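Local coordinates for probable branched-chain amino acid ABC transporter, amino acid binding protein (Thermus thermophilus, PDB 3LKB) that probably captures branched-chain amino acids, holding valine in this structure, and hands them to an ABC transporter for uptake, at residues A[9-14]-A[52-57]; A[76-81]-A[100-105]; A[92-97]-A[117-122]. The protein carries 2 engineered substitutions. All blocks are in the same frame, centred on the assembly; numbering follows the deposited sequence.

Interaction 1. Residues A[9-14]-A[52-57]; sequences TLFWSG and VVRDDQ
Two first torsions swing Ser13 and Asp56 toward each other: the serine hydroxyl stands opposite its own backbone N (chi1 162°), while the aspartate carboxylate sits between its N and carbonyl carbon (chi1 60°). Ser13 OG donates to Asp56 OD2 at 2.8 Å, reaching the anti side of the carboxylate somewhat out of its plane. Thr63 bonds to the same oxygen, and OD1 receives the backbone N of Tyr58, a residue of the valine pocket. An alanine here removes the common acceptor and is likely to leave the Ser13 and Thr63 hydroxyls free to turn and the Tyr58 N-H without its carboxylate mate.

Behind this clasp the strands run parallel, zipped by bonds such as Val52 N to Leu10 O (2.9 Å) and Arg54 N to Trp12 O (2.9 Å). Asp56 N carries the ladder past the strand end to Gly14 O at 2.8 Å. On the Phe11 face, Val52 CG1 meets the ring edge at Phe11 CD1 (3.9 Å) and lies over the Arg54 guanidinium, whose NH1 forms a salt bridge with Glu69; Phe11 CE1 touches Arg54 CG at 3.6 Å. On the reverse face, Trp12 CE3 touches Val53 CG1 (3.8 Å).

The pair belongs to the beta-alpha-beta unit of strand 6-14, helix 21-41 and strand 47-55. Helix 60-72 covers the Phe11 face, and helix 21-41 packs on Trp12 and Val53.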
ATOM      1  N   THR A   9      15.787   8.960  17.789  1.00 18.14           N
ATOM      2  CA  THR A   9      14.924   8.792  16.658  1.00 17.60           C
ATOM      3  C   THR A   9      15.520   7.992  15.518  1.00 17.02           C
ATOM      4  O   THR A   9      16.632   8.252  15.010  1.00 16.30           O
ATOM      5  CB  THR A   9      14.379  10.089  16.169  1.00 17.85           C
ATOM      6  OG1 THR A   9      13.544  10.633  17.212  1.00 21.10           O
ATOM      7  CG2 THR A   9      13.510   9.829  14.909  1.00 16.67           C
ATOM      8  N   LEU A  10      14.750   6.977  15.155  1.00 16.04           N
ATOM      9  CA  LEU A  10      15.086   6.115  14.062  1.00 15.00           C
ATOM     10  C   LEU A  10      14.089   6.508  12.982  1.00 13.09           C
ATOM     11  O   LEU A  10      12.899   6.316  13.150  1.00 11.76           O
ATOM     12  CB  LEU A  10      14.909   4.672  14.498  1.00 16.03           C
ATOM     13  CG  LEU A  10      15.781   3.711  13.692  1.00 20.30           C
ATOM     14  CD1 LEU A  10      17.205   4.215  13.733  1.00 23.61           C
ATOM     15  CD2 LEU A  10      15.700   2.335  14.266  1.00 24.42           C
ATOM     16  N   PHE A  11      14.579   7.114  11.904  1.00 11.33           N
ATOM     17  CA  PHE A  11      13.705   7.698  10.914  1.00 10.73           C
ATOM     18  C   PHE A  11      13.896   7.044   9.537  1.00 10.55           C
ATOM     19  O   PHE A  11      15.001   6.919   9.030  1.00 11.67           O
ATOM     20  CB  PHE A  11      13.880   9.227  10.907  1.00 10.52           C
ATOM     21  CG  PHE A  11      13.458   9.914   9.621  1.00 12.35           C
ATOM     22  CD1 PHE A  11      12.139  10.346   9.435  1.00 14.12           C
ATOM     23  CD2 PHE A  11      14.381  10.156   8.613  1.00 12.02           C
ATOM     24  CE1 PHE A  11      11.756  11.016   8.269  1.00 13.29           C
ATOM     25  CE2 PHE A  11      14.022  10.818   7.465  1.00 13.87           C
ATOM     26  CZ  PHE A  11      12.683  11.251   7.291  1.00 14.92           C
ATOM     27  N   TRP A  12      12.803   6.589   8.946  1.00  9.82           N
ATOM     28  CA  TRP A  12      12.824   6.073   7.582  1.00  8.18           C
ATOM     29  C   TRP A  12      11.801   6.848   6.809  1.00  8.02           C
ATOM     30  O   TRP A  12      10.730   7.203   7.347  1.00  8.53           O
ATOM     31  CB  TRP A  12      12.451   4.602   7.594  1.00  8.12           C
ATOM     32  CG  TRP A  12      12.308   3.954   6.247  1.00  8.17           C
ATOM     33  CD1 TRP A  12      13.300   3.441   5.507  1.00  6.82           C
ATOM     34  CD2 TRP A  12      11.087   3.767   5.480  1.00  7.70           C
ATOM     35  NE1 TRP A  12      12.802   2.923   4.328  1.00  8.71           N
ATOM     36  CE2 TRP A  12      11.451   3.108   4.284  1.00  6.74           C
ATOM     37  CE3 TRP A  12       9.749   4.126   5.678  1.00  6.65           C
ATOM     38  CZ2 TRP A  12      10.533   2.751   3.308  1.00  4.19           C
ATOM     39  CZ3 TRP A  12       8.817   3.784   4.698  1.00  9.89           C
ATOM     40  CH2 TRP A  12       9.219   3.084   3.528  1.00 10.45           C
ATOM     41  N   SER A  13      12.138   7.169   5.572  1.00  7.46           N
ATOM     42  CA  SER A  13      11.170   7.805   4.656  1.00  8.60           C
ATOM     43  C   SER A  13      11.187   7.020   3.359  1.00  8.76           C
ATOM     44  O   SER A  13      12.236   6.846   2.772  1.00  9.61           O
ATOM     45  CB  SER A  13      11.543   9.277   4.399  1.00  8.76           C
ATOM     46  OG  SER A  13      10.898   9.792   3.249  1.00  8.16           O
ATOM     47  N   GLY A  14      10.033   6.528   2.922  1.00  9.20           N
ATOM     48  CA  GLY A  14       9.937   5.723   1.705  1.00  7.85           C
ATOM     49  C   GLY A  14       8.486   5.505   1.329  1.00  9.11           C
ATOM     50  O   GLY A  14       7.572   6.129   1.901  1.00  9.79           O
ATOM     51  N   VAL A  52      10.130   6.735  13.680  1.00 18.46           N
ATOM     52  CA  VAL A  52       9.434   7.572  12.760  1.00 17.39           C
ATOM     53  C   VAL A  52       9.546   7.014  11.342  1.00 17.90           C
ATOM     54  O   VAL A  52      10.633   6.974  10.749  1.00 17.93           O
ATOM     55  CB  VAL A  52       9.892   9.005  12.861  1.00 17.76           C
ATOM     56  CG1 VAL A  52       9.166   9.842  11.844  1.00 14.10           C
ATOM     57  CG2 VAL A  52       9.659   9.513  14.311  1.00 14.83           C
ATOM     58  N   VAL A  53       8.399   6.561  10.833  1.00 17.77           N
ATOM     59  CA  VAL A  53       8.280   5.910   9.541  1.00 17.92           C
ATOM     60  C   VAL A  53       7.337   6.727   8.678  1.00 17.48           C
ATOM     61  O   VAL A  53       6.132   6.732   8.936  1.00 17.81           O
ATOM     62  CB  VAL A  53       7.716   4.491   9.717  1.00 18.25           C
ATOM     63  CG1 VAL A  53       7.160   3.980   8.410  1.00 18.97           C
ATOM     64  CG2 VAL A  53       8.813   3.560  10.251  1.00 18.89           C
ATOM     65  N   ARG A  54       7.886   7.421   7.674  1.00 16.55           N
ATOM     66  CA  ARG A  54       7.091   8.332   6.823  1.00 16.30           C
ATOM     67  C   ARG A  54       6.893   7.738   5.433  1.00 15.54           C
ATOM     68  O   ARG A  54       7.826   7.198   4.815  1.00 16.48           O
ATOM     69  CB  ARG A  54       7.790   9.701   6.665  1.00 17.15           C
ATOM     70  CG  ARG A  54       8.261  10.343   7.978  1.00 18.80           C
ATOM     71  CD  ARG A  54       7.470  11.572   8.329  1.00 24.47           C
ATOM     72  NE  ARG A  54       6.492  11.339   9.377  1.00 29.86           N
ATOM     73  CZ  ARG A  54       6.376  12.072  10.493  1.00 29.06           C
ATOM     74  NH1 ARG A  54       7.195  13.093  10.731  1.00 27.66           N
ATOM     75  NH2 ARG A  54       5.411  11.789  11.359  1.00 24.85           N
ATOM     76  N   ASP A  55       5.672   7.825   4.950  1.00 13.74           N
ATOM     77  CA  ASP A  55       5.344   7.491   3.621  1.00 12.09           C
ATOM     78  C   ASP A  55       5.526   8.720   2.741  1.00 11.91           C
ATOM     79  O   ASP A  55       4.698   9.620   2.785  1.00 11.63           O
ATOM     80  CB  ASP A  55       3.874   7.084   3.590  1.00 12.59           C
ATOM     81  CG  ASP A  55       3.391   6.687   2.179  1.00 13.10           C
ATOM     82  OD1 ASP A  55       4.203   6.361   1.274  1.00 12.00           O
ATOM     83  OD2 ASP A  55       2.167   6.698   1.982  1.00 18.63           O
ATOM     84  N   ASP A  56       6.592   8.739   1.929  1.00 11.38           N
ATOM     85  CA  ASP A  56       6.801   9.791   0.949  1.00 10.64           C
ATOM     86  C   ASP A  56       6.206   9.497  -0.413  1.00 10.18           C
ATOM     87  O   ASP A  56       6.329  10.325  -1.304  1.00  9.84           O
ATOM     88  CB  ASP A  56       8.293  10.099   0.771  1.00 11.43           C
ATOM     89  CG  ASP A  56       9.125   8.868   0.295  1.00 12.65           C
ATOM     90  OD1 ASP A  56       8.607   8.003  -0.471  1.00 12.54           O
ATOM     91  OD2 ASP A  56      10.320   8.789   0.705  1.00 11.21           O
ATOM     92  N   GLN A  57       5.605   8.313  -0.578  1.00 10.50           N
ATOM     93  CA  GLN A  57       5.000   7.866  -1.849  1.00 10.95           C
ATOM     94  C   GLN A  57       5.899   8.014  -3.089  1.00 10.12           C
ATOM     95  O   GLN A  57       5.411   8.209  -4.203  1.00  9.27           O
ATOM     96  CB  GLN A  57       3.663   8.564  -2.068  1.00 10.73           C
ATOM     97  CG  GLN A  57       2.690   8.270  -0.911  1.00 16.23           C
ATOM     98  CD  GLN A  57       1.304   8.750  -1.157  1.00 19.01           C
ATOM     99  OE1 GLN A  57       1.093   9.931  -1.433  1.00 18.45           O
ATOM    100  NE2 GLN A  57       0.327   7.836  -1.063  1.00 20.86           N
TER

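Interaction 2. Residues A[76-81]-A[100-105]; sequences IPVFLS and PTIPAS. With VAL (valine), chain C.
Ile102 N donates to Phe79 O at 2.8 Å, the shortest of four backbone bonds that zip these parallel strands. Phe79 N answers with a longer bond to Pro100 O. Farther along, Ser81 N reaches Ile102 O and Ala104 N reaches Ser81 O (3.0 Å), each donor standing well above the plane of its acceptor. A water donates to Ser81 O at 2.9 Å and gives that carbonyl a second donor; its very close approach to Ile102 O is doubtful.

Helix 84-97 connects the two strands in a beta-alpha-beta unit, and the chain leaves their C-terminal ends directly into the ligand pocket, as is usual for periplasmic binding proteins built from parallel alpha/beta lobes. There Ser105 CB touches the bound valine at its CG2 (3.3 Å), and Ala104 CB lies 3.5 Å from the ligand's O. Tyr232, another pocket residue, bonds to Ala104 O.

On the face toward helix 84-97, Phe79 and Thr101 run alongside each other from neighbouring strands. Thr101 OG1, whose bond is to Ile99 O, comes up to the edge of the ring near Phe79 CD2 (3.7 Å), while Ser81 CB covers one face toward the rim. With OG between the backbone N and the carbonyl carbon (chi1 64°), Ser81 turns its hydroxyl, bonded to Asn87, against Pro103, Ser81 OG lying 3.4 Å from Pro103 CB. The reverse face is aliphatic: Leu80 CD2 runs alongside Ile102 CB (4.0 Å), and Val78 CG1 meets Ile102 CD1, the two side chains passing obliquely. Helix 285-308 closes over Val78, Leu80 and Ile102.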
ATOM      1  N   ILE A  76      18.397  13.405  14.150  1.00 15.79           N
ATOM      2  CA  ILE A  76      18.797  12.046  13.780  1.00 15.08           C
ATOM      3  C   ILE A  76      20.308  11.872  13.608  1.00 14.57           C
ATOM      4  O   ILE A  76      20.948  12.663  12.942  1.00 14.29           O
ATOM      5  CB  ILE A  76      18.039  11.497  12.506  1.00 15.66           C
ATOM      6  CG1 ILE A  76      18.277  12.368  11.257  1.00 14.76           C
ATOM      7  CG2 ILE A  76      16.536  11.376  12.772  1.00 14.44           C
ATOM      8  CD1 ILE A  76      17.819  11.713   9.981  1.00 17.06           C
ATOM      9  N   PRO A  77      20.868  10.811  14.196  1.00 13.98           N
ATOM     10  CA  PRO A  77      22.249  10.418  13.994  1.00 14.10           C
ATOM     11  C   PRO A  77      22.494   9.498  12.778  1.00 13.69           C
ATOM     12  O   PRO A  77      23.663   9.251  12.421  1.00 12.85           O
ATOM     13  CB  PRO A  77      22.573   9.674  15.310  1.00 14.97           C
ATOM     14  CG  PRO A  77      21.253   9.039  15.680  1.00 14.60           C
ATOM     15  CD  PRO A  77      20.216  10.018  15.255  1.00 14.00           C
ATOM     16  N   VAL A  78      21.403   9.010  12.172  1.00 13.87           N
ATOM     17  CA  VAL A  78      21.374   8.116  10.971  1.00 13.95           C
ATOM     18  C   VAL A  78      20.077   8.389  10.204  1.00 13.39           C
ATOM     19  O   VAL A  78      19.097   8.798  10.812  1.00 13.83           O
ATOM     20  CB  VAL A  78      21.248   6.587  11.315  1.00 14.25           C
ATOM     21  CG1 VAL A  78      21.754   5.687  10.116  1.00 14.55           C
ATOM     22  CG2 VAL A  78      21.969   6.238  12.555  1.00 16.60           C
ATOM     23  N   PHE A  79      20.070   8.075   8.907  1.00 12.31           N
ATOM     24  CA  PHE A  79      18.939   8.268   8.001  1.00 10.67           C
ATOM     25  C   PHE A  79      18.796   6.931   7.301  1.00 10.78           C
ATOM     26  O   PHE A  79      19.742   6.480   6.649  1.00 10.74           O
ATOM     27  CB  PHE A  79      19.325   9.328   6.972  1.00 10.27           C
ATOM     28  CG  PHE A  79      18.301   9.574   5.859  1.00 11.57           C
ATOM     29  CD1 PHE A  79      16.942   9.256   6.003  1.00 13.31           C
ATOM     30  CD2 PHE A  79      18.713  10.190   4.673  1.00 10.88           C
ATOM     31  CE1 PHE A  79      16.006   9.528   4.985  1.00 10.99           C
ATOM     32  CE2 PHE A  79      17.802  10.480   3.648  1.00 12.24           C
ATOM     33  CZ  PHE A  79      16.419  10.122   3.804  1.00  9.07           C
ATOM     34  N   LEU A  80      17.652   6.280   7.499  1.00  9.98           N
ATOM     35  CA  LEU A  80      17.229   5.111   6.741  1.00  9.82           C
ATOM     36  C   LEU A  80      16.426   5.640   5.545  1.00 10.78           C
ATOM     37  O   LEU A  80      15.374   6.280   5.721  1.00 11.07           O
ATOM     38  CB  LEU A  80      16.372   4.190   7.617  1.00  9.25           C
ATOM     39  CG  LEU A  80      17.079   3.569   8.826  1.00  8.28           C
ATOM     40  CD1 LEU A  80      16.167   2.791   9.724  1.00 11.72           C
ATOM     41  CD2 LEU A  80      18.160   2.674   8.369  1.00  8.57           C
ATOM     42  N   SER A  81      16.963   5.474   4.335  1.00 10.26           N
ATOM     43  CA  SER A  81      16.317   6.082   3.181  1.00  9.79           C
ATOM     44  C   SER A  81      15.840   5.015   2.229  1.00  9.08           C
ATOM     45  O   SER A  81      15.993   3.813   2.493  1.00  8.09           O
ATOM     46  CB  SER A  81      17.273   7.024   2.440  1.00 10.10           C
ATOM     47  OG  SER A  81      18.344   6.311   1.910  1.00 11.41           O
ATOM     48  N   PRO A 100      25.353   9.517   8.409  1.00 12.21           N
ATOM     49  CA  PRO A 100      25.336   8.160   7.812  1.00 10.86           C
ATOM     50  C   PRO A 100      23.963   7.778   7.339  1.00  9.57           C
ATOM     51  O   PRO A 100      23.002   7.968   8.062  1.00 10.04           O
ATOM     52  CB  PRO A 100      25.725   7.251   8.975  1.00 10.51           C
ATOM     53  CG  PRO A 100      26.510   8.122   9.885  1.00 12.46           C
ATOM     54  CD  PRO A 100      25.854   9.495   9.795  1.00 11.41           C
ATOM     55  N   THR A 101      23.881   7.206   6.152  1.00  9.15           N
ATOM     56  CA  THR A 101      22.612   6.986   5.481  1.00  9.92           C
ATOM     57  C   THR A 101      22.625   5.614   4.934  1.00  9.71           C
ATOM     58  O   THR A 101      23.552   5.263   4.174  1.00 11.17           O
ATOM     59  CB  THR A 101      22.459   7.979   4.327  1.00 10.25           C
ATOM     60  OG1 THR A 101      22.277   9.264   4.903  1.00 13.67           O
ATOM     61  CG2 THR A 101      21.263   7.681   3.440  1.00  9.08           C
ATOM     62  N   ILE A 102      21.634   4.823   5.322  1.00  8.53           N
ATOM     63  CA  ILE A 102      21.556   3.454   4.855  1.00  8.82           C
ATOM     64  C   ILE A 102      20.327   3.338   3.967  1.00  9.10           C
ATOM     65  O   ILE A 102      19.206   3.347   4.482  1.00  9.82           O
ATOM     66  CB  ILE A 102      21.422   2.490   6.042  1.00  9.10           C
ATOM     67  CG1 ILE A 102      22.582   2.736   7.006  1.00 10.74           C
ATOM     68  CG2 ILE A 102      21.299   1.042   5.549  1.00  6.03           C
ATOM     69  CD1 ILE A 102      22.422   2.058   8.403  1.00 12.69           C
ATOM     70  N   PRO A 103      20.520   3.264   2.634  1.00  9.31           N
ATOM     71  CA  PRO A 103      19.415   3.211   1.674  1.00  9.01           C
ATOM     72  C   PRO A 103      18.875   1.798   1.357  1.00  8.44           C
ATOM     73  O   PRO A 103      19.619   0.827   1.357  1.00  7.89           O
ATOM     74  CB  PRO A 103      20.039   3.803   0.402  1.00  9.78           C
ATOM     75  CG  PRO A 103      21.454   4.111   0.703  1.00  8.88           C
ATOM     76  CD  PRO A 103      21.810   3.376   1.935  1.00  9.20           C
ATOM     77  N   ALA A 104      17.572   1.720   1.101  1.00  7.88           N
ATOM     78  CA  ALA A 104      16.967   0.578   0.417  1.00  7.93           C
ATOM     79  C   ALA A 104      17.405   0.504  -1.043  1.00  7.42           C
ATOM     80  O   ALA A 104      17.424  -0.550  -1.610  1.00  7.57           O
ATOM     81  CB  ALA A 104      15.450   0.672   0.480  1.00  6.67           C
ATOM     82  N   SER A 105      17.665   1.653  -1.654  1.00  7.27           N
ATOM     83  CA  SER A 105      18.173   1.698  -2.993  1.00  7.98           C
ATOM     84  C   SER A 105      19.543   1.021  -2.990  1.00  8.28           C
ATOM     85  O   SER A 105      20.381   1.302  -2.123  1.00  8.37           O
ATOM     86  CB  SER A 105      18.410   3.154  -3.411  1.00  8.16           C
ATOM     87  OG  SER A 105      19.200   3.199  -4.589  1.00  7.65           O
TER
HETATM   88  N   VAL C 393      12.615   0.791  -5.437  1.00 17.73           N
HETATM   89  CA  VAL C 393      14.045   1.098  -5.045  1.00 16.42           C
HETATM   90  C   VAL C 393      14.212   1.569  -3.643  1.00 18.37           C
HETATM   91  O   VAL C 393      14.464   0.694  -2.844  1.00 21.88           O
HETATM   92  CB  VAL C 393      14.694   2.164  -5.898  1.00 15.87           C
HETATM   93  CG1 VAL C 393      14.086   3.468  -5.711  1.00 11.82           C
HETATM   94  CG2 VAL C 393      16.043   2.239  -5.536  1.00 12.79           C
HETATM   95  O   HOH W   1      16.944   2.205   4.695  1.00  9.30           O

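Interaction 3. Residues A[92-97]-A[117-122]; sequences PLIQEL and DYIFLP
Gln95, in the last turns of helix 84-97, comes closest to Tyr118 in an irregular length of chain, their CA atoms 6.3 Å apart. The helix is the crossover helix of a beta-alpha-beta unit in the parallel alpha/beta lobe of this periplasmic binding protein, and the chain at 117-122 runs on beside strand 101-103, with Tyr118 and Phe120 both bonded to the backbone of Thr101.

The Gln95 amide works as a two-pronged clamp on Asp117. Its CG stands anti to the backbone N (chi1 -175°) and the chain then bends at chi2 (70°), which turns the amide off the helix toward the loop. OE1 accepts from Asp117 N at 3.1 Å, on a lone pair and in the carbonyl plane. NE2 donates to Asp117 OD2 at 2.9 Å with the acceptor close to the amide plane, yet it reaches the carboxylate from above its plane, the two flat groups being turned 65° apart. A water adds a second donor to Gln95 OE1 (2.9 Å) and accepts from Tyr118 N (3.0 Å), so one amide oxygen ties together two successive backbone N-H groups, one directly and one through the water.

Beside the clamp, Tyr118 CD1 lies 3.8 Å from Gln95 OE1. The phenol OH bonds to Arg98, and Tyr317 of helix 313-321 meets the ring at a steep angle. Farther on, Leu121 bonds through its backbone to Gly352, a sodium ligand. Ile94 adds the apolar part of the contact: its CG2 lies 4.1 Å from Tyr118 CB and 4.4 Å from Ile119 CG1.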
ATOM      1  N   PRO A  92      24.327  15.730  -1.888  1.00 13.40           N
ATOM      2  CA  PRO A  92      25.070  16.946  -1.423  1.00 13.55           C
ATOM      3  C   PRO A  92      24.759  17.340   0.032  1.00 13.67           C
ATOM      4  O   PRO A  92      25.659  17.724   0.781  1.00 13.62           O
ATOM      5  CB  PRO A  92      24.570  18.057  -2.387  1.00 13.09           C
ATOM      6  CG  PRO A  92      24.251  17.298  -3.654  1.00 12.26           C
ATOM      7  CD  PRO A  92      23.636  15.968  -3.174  1.00 12.36           C
ATOM      8  N   LEU A  93      23.488  17.254   0.412  1.00 14.10           N
ATOM      9  CA  LEU A  93      23.063  17.631   1.743  1.00 14.88           C
ATOM     10  C   LEU A  93      23.497  16.577   2.786  1.00 14.96           C
ATOM     11  O   LEU A  93      23.921  16.927   3.901  1.00 15.21           O
ATOM     12  CB  LEU A  93      21.562  17.826   1.733  1.00 15.38           C
ATOM     13  CG  LEU A  93      20.861  18.353   2.975  1.00 18.40           C
ATOM     14  CD1 LEU A  93      21.467  19.703   3.394  1.00 18.85           C
ATOM     15  CD2 LEU A  93      19.376  18.497   2.582  1.00 18.62           C
ATOM     16  N   ILE A  94      23.412  15.299   2.420  1.00 14.36           N
ATOM     17  CA  ILE A  94      23.878  14.242   3.327  1.00 14.85           C
ATOM     18  C   ILE A  94      25.356  14.422   3.691  1.00 15.16           C
ATOM     19  O   ILE A  94      25.731  14.366   4.843  1.00 15.28           O
ATOM     20  CB  ILE A  94      23.636  12.823   2.739  1.00 14.35           C
ATOM     21  CG1 ILE A  94      22.119  12.586   2.549  1.00 13.15           C
ATOM     22  CG2 ILE A  94      24.298  11.753   3.632  1.00 13.19           C
ATOM     23  CD1 ILE A  94      21.710  11.274   2.046  1.00  8.34           C
ATOM     24  N   GLN A  95      26.170  14.575   2.657  1.00 16.51           N
ATOM     25  CA  GLN A  95      27.571  14.930   2.745  1.00 17.23           C
ATOM     26  C   GLN A  95      27.792  16.180   3.616  1.00 18.04           C
ATOM     27  O   GLN A  95      28.657  16.160   4.513  1.00 18.24           O
ATOM     28  CB  GLN A  95      28.136  15.133   1.322  1.00 16.43           C
ATOM     29  CG  GLN A  95      29.658  15.391   1.241  1.00 16.14           C
ATOM     30  CD  GLN A  95      30.487  14.155   1.581  1.00 17.50           C
ATOM     31  OE1 GLN A  95      30.037  12.996   1.396  1.00 15.90           O
ATOM     32  NE2 GLN A  95      31.707  14.389   2.102  1.00 15.41           N
ATOM     33  N   GLU A  96      27.032  17.252   3.374  1.00 19.40           N
ATOM     34  CA  GLU A  96      27.263  18.532   4.115  1.00 21.16           C
ATOM     35  C   GLU A  96      27.022  18.347   5.590  1.00 20.19           C
ATOM     36  O   GLU A  96      27.826  18.726   6.402  1.00 20.14           O
ATOM     37  CB  GLU A  96      26.374  19.678   3.589  1.00 23.06           C
ATOM     38  CG  GLU A  96      26.381  20.976   4.470  1.00 28.45           C
ATOM     39  CD  GLU A  96      25.416  22.069   3.970  1.00 36.67           C
ATOM     40  OE1 GLU A  96      25.321  22.298   2.732  1.00 37.85           O
ATOM     41  OE2 GLU A  96      24.732  22.698   4.831  1.00 41.51           O
ATOM     42  N   LEU A  97      25.937  17.690   5.943  1.00 20.26           N
ATOM     43  CA  LEU A  97      25.696  17.506   7.354  1.00 20.57           C
ATOM     44  C   LEU A  97      26.244  16.219   7.950  1.00 19.66           C
ATOM     45  O   LEU A  97      25.999  15.940   9.113  1.00 18.84           O
ATOM     46  CB  LEU A  97      24.208  17.728   7.679  1.00 21.69           C
ATOM     47  CG  LEU A  97      23.178  16.964   6.894  1.00 22.77           C
ATOM     48  CD1 LEU A  97      23.036  15.655   7.593  1.00 27.43           C
ATOM     49  CD2 LEU A  97      21.842  17.701   6.883  1.00 22.20           C
ATOM     50  N   ASP A 117      30.903  10.032   1.238  1.00 12.10           N
ATOM     51  CA  ASP A 117      31.557   9.566   2.452  1.00 11.62           C
ATOM     52  C   ASP A 117      30.606   8.935   3.495  1.00 10.90           C
ATOM     53  O   ASP A 117      31.036   8.084   4.302  1.00  9.81           O
ATOM     54  CB  ASP A 117      32.365  10.687   3.084  1.00 12.19           C
ATOM     55  CG  ASP A 117      33.520  11.191   2.200  1.00 16.01           C
ATOM     56  OD1 ASP A 117      34.149  10.394   1.428  1.00 16.77           O
ATOM     57  OD2 ASP A 117      33.806  12.422   2.311  1.00 18.91           O
ATOM     58  N   TYR A 118      29.325   9.317   3.450  1.00 10.26           N
ATOM     59  CA  TYR A 118      28.348   8.902   4.489  1.00 11.13           C
ATOM     60  C   TYR A 118      27.222   7.954   4.073  1.00 11.09           C
ATOM     61  O   TYR A 118      26.272   7.771   4.821  1.00 10.78           O
ATOM     62  CB  TYR A 118      27.726  10.133   5.147  1.00 10.92           C
ATOM     63  CG  TYR A 118      28.797  10.982   5.748  1.00 11.65           C
ATOM     64  CD1 TYR A 118      29.285  12.097   5.059  1.00 12.71           C
ATOM     65  CD2 TYR A 118      29.405  10.609   6.951  1.00 12.36           C
ATOM     66  CE1 TYR A 118      30.299  12.845   5.577  1.00 11.68           C
ATOM     67  CE2 TYR A 118      30.433  11.329   7.487  1.00 10.91           C
ATOM     68  CZ  TYR A 118      30.871  12.467   6.795  1.00 13.14           C
ATOM     69  OH  TYR A 118      31.868  13.249   7.323  1.00 13.96           O
ATOM     70  N   ILE A 119      27.326   7.334   2.901  1.00 11.14           N
ATOM     71  CA  ILE A 119      26.239   6.488   2.422  1.00 11.16           C
ATOM     72  C   ILE A 119      26.679   5.053   2.435  1.00 11.31           C
ATOM     73  O   ILE A 119      27.736   4.733   1.880  1.00 12.89           O
ATOM     74  CB  ILE A 119      25.880   6.911   1.015  1.00 12.15           C
ATOM     75  CG1 ILE A 119      25.400   8.384   1.069  1.00 12.49           C
ATOM     76  CG2 ILE A 119      24.879   5.907   0.383  1.00 10.54           C
ATOM     77  CD1 ILE A 119      25.195   9.014  -0.283  1.00 17.92           C
ATOM     78  N   PHE A 120      25.909   4.177   3.078  1.00 10.75           N
ATOM     79  CA  PHE A 120      26.330   2.780   3.181  1.00  9.37           C
ATOM     80  C   PHE A 120      25.272   1.843   2.682  1.00  9.52           C
ATOM     81  O   PHE A 120      24.184   1.815   3.210  1.00  8.56           O
ATOM     82  CB  PHE A 120      26.720   2.415   4.620  1.00  9.57           C
ATOM     83  CG  PHE A 120      27.875   3.193   5.130  1.00  8.88           C
ATOM     84  CD1 PHE A 120      27.683   4.442   5.724  1.00  8.60           C
ATOM     85  CD2 PHE A 120      29.158   2.710   4.979  1.00  8.78           C
ATOM     86  CE1 PHE A 120      28.782   5.195   6.138  1.00  9.81           C
ATOM     87  CE2 PHE A 120      30.261   3.427   5.426  1.00  7.66           C
ATOM     88  CZ  PHE A 120      30.075   4.674   6.009  1.00  9.83           C
ATOM     89  N   LEU A 121      25.623   1.075   1.645  1.00 10.35           N
ATOM     90  CA  LEU A 121      24.756   0.101   1.015  1.00 11.14           C
ATOM     91  C   LEU A 121      24.779  -1.184   1.838  1.00 11.60           C
ATOM     92  O   LEU A 121      25.859  -1.712   2.105  1.00 12.33           O
ATOM     93  CB  LEU A 121      25.278  -0.165  -0.393  1.00 10.76           C
ATOM     94  CG  LEU A 121      24.575   0.574  -1.519  1.00 12.62           C
ATOM     95  CD1 LEU A 121      24.088   1.933  -1.100  1.00 10.47           C
ATOM     96  CD2 LEU A 121      25.405   0.671  -2.771  1.00 10.43           C
ATOM     97  N   PRO A 122      23.600  -1.669   2.283  1.00 11.85           N
ATOM     98  CA  PRO A 122      23.583  -2.888   3.077  1.00 11.29           C
ATOM     99  C   PRO A 122      23.963  -4.088   2.235  1.00 10.90           C
ATOM    100  O   PRO A 122      24.576  -4.994   2.762  1.00  9.16           O
ATOM    101  CB  PRO A 122      22.118  -3.006   3.531  1.00 11.42           C
ATOM    102  CG  PRO A 122      21.582  -1.690   3.466  1.00 11.78           C
ATOM    103  CD  PRO A 122      22.268  -1.040   2.261  1.00 12.08           C
TER
HETATM  104  O   HOH W   2      27.797  11.281   1.829  1.00 11.38           O

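The three contacts follow the alpha/beta order of one lobe. Interaction 1 is complete along the chain before interaction 2 begins; their centres are about 10 Å apart, and they meet where Leu80 N probably bonds to Phe11 O, setting strand 79-81 beside strand 6-14. Interactions 2 and 3 alternate along the chain, with centres about 8 Å apart. Helix 84-97 links the strands of interaction 2 and supplies one side of interaction 3, while the 117-122 segment continues the layer past strand 101-103. Interactions 1 and 3, about 17 Å apart between centres, do not touch. Backbone pairing thus passes from 52-57 across to 117-122; interaction 2 lies between, and the end of 100-105 reaches the valine.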